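CdiA-CT toxin, Conserved domain protein (Yersinia pseudotuberculosis serotype O:3, PDB 4ZQU) probably acts as a PDDEXK-type endonuclease toxin delivered in contact-dependent growth inhibition, captured here in complex with its CdiI immunity protein. Local coordinates at residues W3-V7 / V35-S39; F21-D25 / N61-T65; N52-I58 / E103-A107. One frame throughout, in Å; residues are numbered along the deposited sequence.

Interaction 1: residues W3-V7 / V35-S39; sequences WEDYV and VSAKS
W3 lays its indole beside the C-terminal end of strand 33-39, with the pyrrole side of the ring nearest to K38 and S39. CG is anti to the backbone N (chi1 177°), which carries the ring off the first turn of the helix and brings CD1 within 3.7 Å of S39 CB. W3 NE1 lies only 3.1 Å from K38 O, but its N-H points badly for that carbonyl; its hydrogen bond goes instead to the backbone oxygen of R89 on the adjoining strand 85-92, so the indole packs on strand 33-39 while its N-H is held by strand 85-92.

V7 divides its methyls. CG1, also anti to the backbone N (chi1 171°), meets V35 CG1 at 3.9 Å, the two side chains slanting across each other. The other branch has two neighbours: V7 CG2 touches A37 CB at 3.8 Å and sits 3.6 Å above one face of the W3 indole, displaced toward its rim.

The axes of the segments 3-7 and 35-39 pass 8.1 Å apart, their directions 144° apart, nearer antiparallel than parallel, and the helix lies on one face of the α/β core expected of the PDDEXK nuclease fold. V35, A37 and S39 turn toward it, while S36 and K38 point to the opposite face, where K38 NZ is hydrogen-bonded to S57 OG of helix 53-66.

The small side chain of A37 lets the helix backbone approach: A37 CB lies 4.0 Å from E4 CA. E4 itself adds only a marginal contact through its CG.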
ATOM      1  N   TRP A   3     -14.738  -4.931 -15.100  1.00 35.13           N
ATOM      2  CA  TRP A   3     -14.797  -3.512 -14.772  1.00 34.04           C
ATOM      3  C   TRP A   3     -13.468  -2.995 -14.236  1.00 33.17           C
ATOM      4  O   TRP A   3     -13.019  -1.917 -14.617  1.00 31.67           O
ATOM      5  CB  TRP A   3     -15.910  -3.244 -13.755  1.00 33.68           C
ATOM      6  CG  TRP A   3     -15.985  -1.811 -13.307  1.00 30.41           C
ATOM      7  CD1 TRP A   3     -15.777  -1.335 -12.045  1.00 28.00           C
ATOM      8  CD2 TRP A   3     -16.280  -0.670 -14.122  1.00 28.65           C
ATOM      9  NE1 TRP A   3     -15.931   0.029 -12.023  1.00 26.51           N
ATOM     10  CE2 TRP A   3     -16.239   0.463 -13.285  1.00 27.43           C
ATOM     11  CE3 TRP A   3     -16.577  -0.496 -15.476  1.00 28.85           C
ATOM     12  CZ2 TRP A   3     -16.484   1.750 -13.760  1.00 27.75           C
ATOM     13  CZ3 TRP A   3     -16.820   0.784 -15.946  1.00 28.05           C
ATOM     14  CH2 TRP A   3     -16.771   1.889 -15.088  1.00 27.12           C
ATOM     15  N   GLU A   4     -12.839  -3.778 -13.365  1.00 36.27           N
ATOM     16  CA  GLU A   4     -11.583  -3.382 -12.741  1.00 38.94           C
ATOM     17  C   GLU A   4     -10.493  -3.174 -13.788  1.00 35.75           C
ATOM     18  O   GLU A   4      -9.670  -2.268 -13.665  1.00 35.25           O
ATOM     19  CB  GLU A   4     -11.142  -4.428 -11.713  1.00 46.61           C
ATOM     20  CG  GLU A   4     -10.027  -3.959 -10.787  1.00 53.16           C
ATOM     21  CD  GLU A   4      -9.826  -4.876  -9.592  1.00 59.89           C
ATOM     22  OE1 GLU A   4     -10.482  -5.939  -9.533  1.00 62.15           O
ATOM     23  OE2 GLU A   4      -9.014  -4.529  -8.708  1.00 62.55           O
ATOM     24  N   ASP A   5     -10.502  -4.009 -14.820  1.00 34.87           N
ATOM     25  CA  ASP A   5      -9.516  -3.914 -15.890  1.00 35.04           C
ATOM     26  C   ASP A   5      -9.826  -2.753 -16.826  1.00 32.42           C
ATOM     27  O   ASP A   5      -8.918  -2.075 -17.314  1.00 31.72           O
ATOM     28  CB  ASP A   5      -9.455  -5.226 -16.671  1.00 38.83           C
ATOM     29  CG  ASP A   5      -8.967  -6.381 -15.823  1.00 42.34           C
ATOM     30  OD1 ASP A   5      -7.747  -6.647 -15.825  1.00 44.31           O
ATOM     31  OD2 ASP A   5      -9.798  -7.016 -15.142  1.00 43.44           O
ATOM     32  N   TYR A   6     -11.113  -2.532 -17.070  1.00 32.75           N
ATOM     33  CA  TYR A   6     -11.568  -1.425 -17.903  1.00 34.15           C
ATOM     34  C   TYR A   6     -11.167  -0.080 -17.303  1.00 35.15           C
ATOM     35  O   TYR A   6     -10.790   0.848 -18.022  1.00 36.06           O
ATOM     36  CB  TYR A   6     -13.085  -1.494 -18.087  1.00 34.43           C
ATOM     37  CG  TYR A   6     -13.666  -0.316 -18.828  1.00 35.39           C
ATOM     38  CD1 TYR A   6     -13.699  -0.294 -20.214  1.00 37.77           C
ATOM     39  CD2 TYR A   6     -14.184   0.776 -18.141  1.00 35.28           C
ATOM     40  CE1 TYR A   6     -14.229   0.783 -20.896  1.00 39.99           C
ATOM     41  CE2 TYR A   6     -14.716   1.857 -18.815  1.00 36.42           C
ATOM     42  CZ  TYR A   6     -14.736   1.855 -20.192  1.00 38.81           C
ATOM     43  OH  TYR A   6     -15.265   2.930 -20.871  1.00 40.51           O
ATOM     44  N   VAL A   7     -11.255   0.019 -15.981  1.00 34.40           N
ATOM     45  CA  VAL A   7     -10.839   1.219 -15.267  1.00 32.59           C
ATOM     46  C   VAL A   7      -9.358   1.504 -15.522  1.00 32.34           C
ATOM     47  O   VAL A   7      -8.945   2.657 -15.624  1.00 32.73           O
ATOM     48  CB  VAL A   7     -11.106   1.084 -13.747  1.00 31.24           C
ATOM     49  CG1 VAL A   7     -10.469   2.230 -12.971  1.00 27.86           C
ATOM     50  CG2 VAL A   7     -12.603   1.023 -13.479  1.00 30.06           C
ATOM     51  N   VAL A  35      -7.682   5.200  -6.994  1.00 31.60           N
ATOM     52  CA  VAL A  35      -8.958   4.852  -7.593  1.00 32.48           C
ATOM     53  C   VAL A  35      -9.456   3.513  -7.067  1.00 32.16           C
ATOM     54  O   VAL A  35      -8.723   2.524  -7.061  1.00 30.40           O
ATOM     55  CB  VAL A  35      -8.865   4.786  -9.130  1.00 34.37           C
ATOM     56  CG1 VAL A  35     -10.183   4.315  -9.723  1.00 36.66           C
ATOM     57  CG2 VAL A  35      -8.478   6.139  -9.700  1.00 34.76           C
ATOM     58  N   SER A  36     -10.704   3.490  -6.615  1.00 33.31           N
ATOM     59  CA  SER A  36     -11.350   2.243  -6.233  1.00 32.38           C
ATOM     60  C   SER A  36     -12.411   1.865  -7.259  1.00 31.91           C
ATOM     61  O   SER A  36     -13.378   2.601  -7.462  1.00 32.33           O
ATOM     62  CB  SER A  36     -11.976   2.354  -4.848  1.00 34.19           C
ATOM     63  OG  SER A  36     -12.568   1.121  -4.478  1.00 35.99           O
ATOM     64  N   ALA A  37     -12.219   0.718  -7.905  1.00 29.67           N
ATOM     65  CA  ALA A  37     -13.137   0.242  -8.933  1.00 29.42           C
ATOM     66  C   ALA A  37     -14.202  -0.667  -8.338  1.00 33.02           C
ATOM     67  O   ALA A  37     -13.934  -1.823  -8.014  1.00 37.24           O
ATOM     68  CB  ALA A  37     -12.370  -0.489 -10.031  1.00 27.75           C
ATOM     69  N   LYS A  38     -15.411  -0.135  -8.198  1.00 32.83           N
ATOM     70  CA  LYS A  38     -16.535  -0.908  -7.687  1.00 34.83           C
ATOM     71  C   LYS A  38     -17.548  -1.153  -8.799  1.00 33.66           C
ATOM     72  O   LYS A  38     -17.809  -0.272  -9.615  1.00 33.66           O
ATOM     73  CB  LYS A  38     -17.194  -0.187  -6.507  1.00 40.08           C
ATOM     74  CG  LYS A  38     -18.355  -0.950  -5.872  1.00 45.48           C
ATOM     75  CD  LYS A  38     -18.946  -0.204  -4.681  1.00 47.50           C
ATOM     76  CE  LYS A  38     -20.209  -0.890  -4.176  1.00 50.09           C
ATOM     77  NZ  LYS A  38     -19.944  -2.275  -3.696  1.00 51.48           N
ATOM     78  N   SER A  39     -18.115  -2.353  -8.831  1.00 34.07           N
ATOM     79  CA  SER A  39     -19.075  -2.704  -9.870  1.00 34.49           C
ATOM     80  C   SER A  39     -20.300  -3.405  -9.303  1.00 36.25           C
ATOM     81  O   SER A  39     -20.197  -4.250  -8.416  1.00 38.09           O
ATOM     82  CB  SER A  39     -18.418  -3.593 -10.926  1.00 34.20           C
ATOM     83  OG  SER A  39     -19.352  -3.970 -11.925  1.00 36.37           O
TER

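Interaction 2: residues F21-D25 / N61-T65; sequences FKTYD and NIDVT
T23 turns its OG1 anti to the backbone N (chi1 -179°), which leaves CG2 in the crowded position between the backbone N and the carbonyl carbon and directs that methyl at the helix. There T23 CG2 wedges between two methyls, meeting V64 CG1 at 3.6 Å and T65 CG2 at 3.5 Å, the latter tight for carbon atoms. The T23 side chain stands almost perpendicular to that of T65 and runs counter to that of V64. On the other branch T23 OG1 lies 2.9 Å from N61 ND2.

T65 has its hydroxyl in the equivalent congested place (chi1 69°), and from there T65 OG1 donates to I62 O at 2.6 Å, one turn back, keeping CG2 available for T23. Y24 reaches the helix with the far end of its ring: CE1 packs on T65 CB at 3.8 Å, and OH points at T65 O, near the plane of the ring, in a hydrogen bond modelled so short that its length is doubtful. K86 NZ is a second donor to T65 O, close to the C-terminal end of helix 53-66. The Y24 ring also meets F68 obliquely.

On the loop side, F21-Y24 is a type II' beta turn closed by a weak bond from Y24 N to F21 O. K22, at its second position with positive phi, extends to form a salt bridge with E137 of the CdiI chain. The arrangement is thus a beta turn docked on the end of a sheet-covering helix, within the α/β architecture of the PDDEXK family.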
ATOM      1  N   PHE A  21      -6.007  -4.971  -2.309  1.00 49.18           N
ATOM      2  CA  PHE A  21      -5.271  -3.945  -1.580  1.00 52.57           C
ATOM      3  C   PHE A  21      -6.255  -3.013  -0.885  1.00 56.85           C
ATOM      4  O   PHE A  21      -6.450  -1.871  -1.315  1.00 59.06           O
ATOM      5  CB  PHE A  21      -4.357  -3.148  -2.509  1.00 48.86           C
ATOM      6  CG  PHE A  21      -3.213  -2.483  -1.802  1.00 48.33           C
ATOM      7  CD1 PHE A  21      -1.953  -3.056  -1.820  1.00 47.59           C
ATOM      8  CD2 PHE A  21      -3.396  -1.296  -1.108  1.00 49.31           C
ATOM      9  CE1 PHE A  21      -0.894  -2.456  -1.170  1.00 48.12           C
ATOM     10  CE2 PHE A  21      -2.338  -0.688  -0.454  1.00 49.14           C
ATOM     11  CZ  PHE A  21      -1.086  -1.270  -0.485  1.00 48.85           C
ATOM     12  N   LYS A  22      -6.856  -3.504   0.196  1.00 58.02           N
ATOM     13  CA  LYS A  22      -7.980  -2.830   0.835  1.00 58.75           C
ATOM     14  C   LYS A  22      -9.067  -2.563  -0.201  1.00 56.90           C
ATOM     15  O   LYS A  22      -9.600  -3.488  -0.818  1.00 55.77           O
ATOM     16  CB  LYS A  22      -7.543  -1.522   1.499  1.00 58.80           C
ATOM     17  CG  LYS A  22      -6.692  -1.702   2.743  1.00 59.77           C
ATOM     18  CD  LYS A  22      -7.541  -1.531   3.994  1.00 63.36           C
ATOM     19  CE  LYS A  22      -6.824  -0.720   5.063  1.00 64.99           C
ATOM     20  NZ  LYS A  22      -6.689  -1.502   6.322  1.00 67.98           N
ATOM     21  N   THR A  23      -9.368  -1.287  -0.404  1.00 55.93           N
ATOM     22  CA  THR A  23     -10.393  -0.881  -1.350  1.00 54.48           C
ATOM     23  C   THR A  23      -9.772  -0.269  -2.607  1.00 47.39           C
ATOM     24  O   THR A  23     -10.449  -0.090  -3.617  1.00 46.02           O
ATOM     25  CB  THR A  23     -11.354   0.123  -0.705  1.00 61.03           C
ATOM     26  OG1 THR A  23     -12.370   0.492  -1.643  1.00 65.99           O
ATOM     27  CG2 THR A  23     -10.593   1.361  -0.271  1.00 62.52           C
ATOM     28  N   TYR A  24      -8.480   0.038  -2.542  1.00 42.12           N
ATOM     29  CA  TYR A  24      -7.792   0.695  -3.650  1.00 36.88           C
ATOM     30  C   TYR A  24      -7.341  -0.303  -4.710  1.00 34.65           C
ATOM     31  O   TYR A  24      -6.633  -1.266  -4.410  1.00 35.46           O
ATOM     32  CB  TYR A  24      -6.590   1.490  -3.139  1.00 34.61           C
ATOM     33  CG  TYR A  24      -6.949   2.596  -2.172  1.00 33.42           C
ATOM     34  CD1 TYR A  24      -8.185   3.227  -2.236  1.00 33.39           C
ATOM     35  CD2 TYR A  24      -6.055   3.001  -1.191  1.00 33.78           C
ATOM     36  CE1 TYR A  24      -8.520   4.236  -1.351  1.00 35.85           C
ATOM     37  CE2 TYR A  24      -6.381   4.009  -0.301  1.00 36.40           C
ATOM     38  CZ  TYR A  24      -7.615   4.623  -0.386  1.00 36.70           C
ATOM     39  OH  TYR A  24      -7.945   5.628   0.496  1.00 37.44           O
ATOM     40  N   ASP A  25      -7.751  -0.063  -5.950  1.00 31.64           N
ATOM     41  CA  ASP A  25      -7.407  -0.949  -7.055  1.00 29.53           C
ATOM     42  C   ASP A  25      -6.304  -0.342  -7.912  1.00 28.19           C
ATOM     43  O   ASP A  25      -5.453  -1.054  -8.442  1.00 27.66           O
ATOM     44  CB  ASP A  25      -8.648  -1.242  -7.899  1.00 27.80           C
ATOM     45  CG  ASP A  25      -9.763  -1.876  -7.086  1.00 31.99           C
ATOM     46  OD1 ASP A  25      -9.470  -2.770  -6.267  1.00 33.73           O
ATOM     47  OD2 ASP A  25     -10.932  -1.475  -7.258  1.00 33.89           O
ATOM     48  N   ASN A  61     -17.947   1.146   1.027  1.00 41.17           N
ATOM     49  CA  ASN A  61     -16.715   1.337   0.276  1.00 40.95           C
ATOM     50  C   ASN A  61     -16.127   2.721   0.512  1.00 40.31           C
ATOM     51  O   ASN A  61     -14.928   2.858   0.737  1.00 42.99           O
ATOM     52  CB  ASN A  61     -16.956   1.122  -1.217  1.00 41.21           C
ATOM     53  CG  ASN A  61     -15.673   1.190  -2.030  1.00 44.86           C
ATOM     54  OD1 ASN A  61     -15.145   2.270  -2.292  1.00 45.27           O
ATOM     55  ND2 ASN A  61     -15.170   0.031  -2.437  1.00 46.87           N
ATOM     56  N   ILE A  62     -16.981   3.741   0.456  1.00 38.75           N
ATOM     57  CA  ILE A  62     -16.563   5.129   0.650  1.00 37.43           C
ATOM     58  C   ILE A  62     -15.819   5.335   1.964  1.00 39.71           C
ATOM     59  O   ILE A  62     -14.773   5.983   2.000  1.00 42.80           O
ATOM     60  CB  ILE A  62     -17.772   6.084   0.616  1.00 35.42           C
ATOM     61  CG1 ILE A  62     -18.412   6.084  -0.770  1.00 32.39           C
ATOM     62  CG2 ILE A  62     -17.355   7.496   1.000  1.00 35.65           C
ATOM     63  CD1 ILE A  62     -19.624   6.972  -0.872  1.00 30.44           C
ATOM     64  N   ASP A  63     -16.358   4.777   3.043  1.00 39.51           N
ATOM     65  CA  ASP A  63     -15.755   4.930   4.361  1.00 41.06           C
ATOM     66  C   ASP A  63     -14.337   4.371   4.398  1.00 42.02           C
ATOM     67  O   ASP A  63     -13.450   4.967   5.003  1.00 43.95           O
ATOM     68  CB  ASP A  63     -16.616   4.250   5.428  1.00 42.89           C
ATOM     69  CG  ASP A  63     -17.960   4.931   5.614  1.00 43.08           C
ATOM     70  OD1 ASP A  63     -18.030   6.166   5.436  1.00 42.34           O
ATOM     71  OD2 ASP A  63     -18.945   4.232   5.939  1.00 42.68           O
ATOM     72  N   VAL A  64     -14.129   3.236   3.738  1.00 41.00           N
ATOM     73  CA  VAL A  64     -12.820   2.591   3.710  1.00 41.40           C
ATOM     74  C   VAL A  64     -11.806   3.431   2.937  1.00 40.75           C
ATOM     75  O   VAL A  64     -10.657   3.578   3.357  1.00 42.56           O
ATOM     76  CB  VAL A  64     -12.897   1.188   3.081  1.00 41.53           C
ATOM     77  CG1 VAL A  64     -11.532   0.524   3.087  1.00 42.01           C
ATOM     78  CG2 VAL A  64     -13.898   0.334   3.832  1.00 42.39           C
ATOM     79  N   THR A  65     -12.237   3.982   1.808  1.00 37.76           N
ATOM     80  CA  THR A  65     -11.378   4.842   1.007  1.00 37.21           C
ATOM     81  C   THR A  65     -10.977   6.081   1.797  1.00 36.85           C
ATOM     82  O   THR A  65      -9.832   6.526   1.736  1.00 37.56           O
ATOM     83  CB  THR A  65     -12.071   5.286  -0.298  1.00 36.51           C
ATOM     84  OG1 THR A  65     -13.138   6.189   0.010  1.00 39.63           O
ATOM     85  CG2 THR A  65     -12.630   4.092  -1.048  1.00 33.41           C
TER

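Interaction 3: residues N52-I58 / E103-A107; sequences NQVYSSI and EINRA
Two helices lying side by side on one face of the central sheet meet here at the N-terminal end of helix 53-66, where the carboxylate of E103 faces N52, V54 and Y55. The short segment axes cross at -32° and come within 8.4 Å.

E103 has CG anti to its carbonyl carbon (chi1 -52°) and runs extended from there, which brings the carboxylate under the first helical turn. OE1 takes the Y55 N-H at 2.6 Å, in a nearly straight bond of 167° almost in line with the C-O bond, and V54 N lies 2.9 Å from the same oxygen. OE2 accepts from N52 N at 2.8 Å, more bent and from above the carboxylate plane. A carboxylate so placed at a helix start is probably stabilised by the helix dipole, which may help to keep this buried glutamate ionised. S56 grips N52 O twice, through N and OG, from opposite faces of its plane.

Further along, Y55 lays its ring edge against the backbone of E103, R106 and A107, with CD1 3.7 Å from A107 N. I58 CG2 rests on A107 CB at 3.6 Å, and V54 CG1 meets I104 CG1 at 4.0 Å on the side nearer the sheet. At the solvent side the R106 guanidinium folds over its own helix, with E103 CA 3.5 Å above one face.

I58 and I104 also pack on L90 and V92 of strand 85-92. Helix 98-113 links that strand to its parallel neighbour 117-122, so the contact sets helix 53-66 against the helix of a beta-alpha-beta crossover.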
ATOM      1  N   ASN A  52     -32.066   1.484   1.208  1.00 34.55           N
ATOM      2  CA  ASN A  52     -30.778   1.719   1.864  1.00 35.93           C
ATOM      3  C   ASN A  52     -29.729   0.629   1.608  1.00 37.20           C
ATOM      4  O   ASN A  52     -28.587   0.764   2.038  1.00 36.91           O
ATOM      5  CB  ASN A  52     -30.974   1.895   3.375  1.00 38.44           C
ATOM      6  CG  ASN A  52     -29.916   2.780   4.004  1.00 39.71           C
ATOM      7  OD1 ASN A  52     -29.491   3.772   3.413  1.00 39.68           O
ATOM      8  ND2 ASN A  52     -29.484   2.424   5.209  1.00 33.34           N
ATOM      9  N   GLN A  53     -30.105  -0.435   0.905  1.00 32.13           N
ATOM     10  CA  GLN A  53     -29.180  -1.542   0.654  1.00 33.02           C
ATOM     11  C   GLN A  53     -28.096  -1.169  -0.347  1.00 31.48           C
ATOM     12  O   GLN A  53     -26.935  -1.550  -0.194  1.00 31.32           O
ATOM     13  CB  GLN A  53     -29.931  -2.773   0.155  1.00 33.13           C
ATOM     14  CG  GLN A  53     -30.128  -3.838   1.212  1.00 36.53           C
ATOM     15  CD  GLN A  53     -30.765  -5.090   0.653  1.00 40.13           C
ATOM     16  OE1 GLN A  53     -31.657  -5.020  -0.190  1.00 41.30           O
ATOM     17  NE2 GLN A  53     -30.298  -6.247   1.109  1.00 43.13           N
ATOM     18  N   VAL A  54     -28.486  -0.436  -1.381  1.00 30.26           N
ATOM     19  CA  VAL A  54     -27.536   0.050  -2.368  1.00 30.93           C
ATOM     20  C   VAL A  54     -26.649   1.124  -1.751  1.00 32.57           C
ATOM     21  O   VAL A  54     -25.426   1.095  -1.903  1.00 33.75           O
ATOM     22  CB  VAL A  54     -28.254   0.613  -3.609  1.00 31.63           C
ATOM     23  CG1 VAL A  54     -27.274   1.333  -4.517  1.00 31.92           C
ATOM     24  CG2 VAL A  54     -28.961  -0.506  -4.360  1.00 32.54           C
ATOM     25  N   TYR A  55     -27.273   2.063  -1.048  1.00 34.04           N
ATOM     26  CA  TYR A  55     -26.548   3.130  -0.364  1.00 34.93           C
ATOM     27  C   TYR A  55     -25.510   2.570   0.604  1.00 36.00           C
ATOM     28  O   TYR A  55     -24.384   3.063   0.663  1.00 37.53           O
ATOM     29  CB  TYR A  55     -27.522   4.048   0.382  1.00 35.39           C
ATOM     30  CG  TYR A  55     -26.839   5.110   1.212  1.00 37.19           C
ATOM     31  CD1 TYR A  55     -26.357   6.272   0.628  1.00 36.79           C
ATOM     32  CD2 TYR A  55     -26.677   4.950   2.582  1.00 40.34           C
ATOM     33  CE1 TYR A  55     -25.728   7.244   1.384  1.00 38.36           C
ATOM     34  CE2 TYR A  55     -26.049   5.917   3.346  1.00 41.95           C
ATOM     35  CZ  TYR A  55     -25.578   7.061   2.743  1.00 40.83           C
ATOM     36  OH  TYR A  55     -24.954   8.025   3.501  1.00 43.15           O
ATOM     37  N   SER A  56     -25.892   1.539   1.353  1.00 35.85           N
ATOM     38  CA  SER A  56     -24.994   0.899   2.311  1.00 37.29           C
ATOM     39  C   SER A  56     -23.747   0.331   1.649  1.00 36.98           C
ATOM     40  O   SER A  56     -22.630   0.605   2.082  1.00 40.44           O
ATOM     41  CB  SER A  56     -25.718  -0.216   3.065  1.00 39.99           C
ATOM     42  OG  SER A  56     -26.720   0.307   3.918  1.00 43.18           O
ATOM     43  N   SER A  57     -23.948  -0.467   0.605  1.00 36.11           N
ATOM     44  CA  SER A  57     -22.842  -1.111  -0.098  1.00 37.51           C
ATOM     45  C   SER A  57     -21.807  -0.099  -0.569  1.00 38.65           C
ATOM     46  O   SER A  57     -20.604  -0.315  -0.427  1.00 40.71           O
ATOM     47  CB  SER A  57     -23.364  -1.907  -1.293  1.00 37.94           C
ATOM     48  OG  SER A  57     -22.292  -2.477  -2.023  1.00 39.72           O
ATOM     49  N   ILE A  58     -22.287   1.007  -1.124  1.00 37.89           N
ATOM     50  CA  ILE A  58     -21.410   2.061  -1.620  1.00 35.78           C
ATOM     51  C   ILE A  58     -20.775   2.833  -0.471  1.00 34.77           C
ATOM     52  O   ILE A  58     -19.569   3.073  -0.468  1.00 36.86           O
ATOM     53  CB  ILE A  58     -22.167   3.042  -2.529  1.00 33.78           C
ATOM     54  CG1 ILE A  58     -22.902   2.281  -3.635  1.00 32.37           C
ATOM     55  CG2 ILE A  58     -21.209   4.062  -3.117  1.00 33.27           C
ATOM     56  CD1 ILE A  58     -23.740   3.166  -4.533  1.00 30.22           C
ATOM     57  N   GLU A 103     -30.466   6.237  -4.097  1.00 34.44           N
ATOM     58  CA  GLU A 103     -29.433   5.796  -3.165  1.00 34.47           C
ATOM     59  C   GLU A 103     -28.047   6.060  -3.740  1.00 33.35           C
ATOM     60  O   GLU A 103     -27.123   6.432  -3.016  1.00 35.44           O
ATOM     61  CB  GLU A 103     -29.588   4.310  -2.836  1.00 35.41           C
ATOM     62  CG  GLU A 103     -30.978   3.909  -2.373  1.00 38.85           C
ATOM     63  CD  GLU A 103     -30.991   2.575  -1.654  1.00 41.38           C
ATOM     64  OE1 GLU A 103     -29.909   2.117  -1.231  1.00 39.98           O
ATOM     65  OE2 GLU A 103     -32.082   1.981  -1.516  1.00 45.25           O
ATOM     66  N   ILE A 104     -27.909   5.862  -5.046  1.00 31.52           N
ATOM     67  CA  ILE A 104     -26.641   6.083  -5.729  1.00 28.39           C
ATOM     68  C   ILE A 104     -26.223   7.541  -5.620  1.00 28.55           C
ATOM     69  O   ILE A 104     -25.103   7.843  -5.218  1.00 31.29           O
ATOM     70  CB  ILE A 104     -26.720   5.671  -7.210  1.00 26.92           C
ATOM     71  CG1 ILE A 104     -26.871   4.150  -7.322  1.00 26.44           C
ATOM     72  CG2 ILE A 104     -25.482   6.137  -7.964  1.00 25.33           C
ATOM     73  CD1 ILE A 104     -27.112   3.656  -8.727  1.00 26.18           C
ATOM     74  N   ASN A 105     -27.136   8.444  -5.957  1.00 28.11           N
ATOM     75  CA  ASN A 105     -26.846   9.869  -5.896  1.00 30.84           C
ATOM     76  C   ASN A 105     -26.621  10.339  -4.466  1.00 34.96           C
ATOM     77  O   ASN A 105     -25.879  11.293  -4.224  1.00 35.02           O
ATOM     78  CB  ASN A 105     -27.976  10.663  -6.543  1.00 28.72           C
ATOM     79  CG  ASN A 105     -27.985  10.526  -8.044  1.00 27.80           C
ATOM     80  OD1 ASN A 105     -26.961  10.721  -8.698  1.00 33.01           O
ATOM     81  ND2 ASN A 105     -29.134  10.172  -8.600  1.00 29.17           N
ATOM     82  N   ARG A 106     -27.263   9.662  -3.522  1.00 37.31           N
ATOM     83  CA  ARG A 106     -27.091   9.971  -2.108  1.00 40.41           C
ATOM     84  C   ARG A 106     -25.685   9.626  -1.643  1.00 36.65           C
ATOM     85  O   ARG A 106     -25.067  10.377  -0.888  1.00 39.27           O
ATOM     86  CB  ARG A 106     -28.118   9.217  -1.261  1.00 46.51           C
ATOM     87  CG  ARG A 106     -28.796  10.079  -0.209  1.00 53.21           C
ATOM     88  CD  ARG A 106     -29.888   9.319   0.536  1.00 59.30           C
ATOM     89  NE  ARG A 106     -30.774   8.562  -0.346  1.00 62.04           N
ATOM     90  CZ  ARG A 106     -31.183   7.319  -0.107  1.00 64.25           C
ATOM     91  NH1 ARG A 106     -30.777   6.684   0.985  1.00 64.83           N
ATOM     92  NH2 ARG A 106     -31.997   6.709  -0.960  1.00 65.12           N
ATOM     93  N   ALA A 107     -25.192   8.476  -2.091  1.00 32.93           N
ATOM     94  CA  ALA A 107     -23.845   8.035  -1.767  1.00 33.15           C
ATOM     95  C   ALA A 107     -22.803   8.912  -2.459  1.00 35.05           C
ATOM     96  O   ALA A 107     -21.718   9.142  -1.925  1.00 35.87           O
ATOM     97  CB  ALA A 107     -23.661   6.580  -2.156  1.00 31.61           C
TER

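In the fold
Strand 33-39 separates interaction 1 from the other two: helix 3-9 lies over one face, and helix 53-66, shared by interactions 2 and 3, over the other. The centres of interactions 1 and 2 are about 12 Å apart, and the contacts join directly, since S36 OG lies 2.6 Å from T23 O and A37 N 2.6 Å from D25 OD2. Interaction 3 is more distant, its centre about 18 Å from that of interaction 1, yet the two are joined where K38 NZ lies 2.9 Å from S57 OG. Along helix 53-66, I62 of interaction 2 packs on A107 of interaction 3. Of the three contacts, interaction 2 alone touches the CdiI chain, through K22.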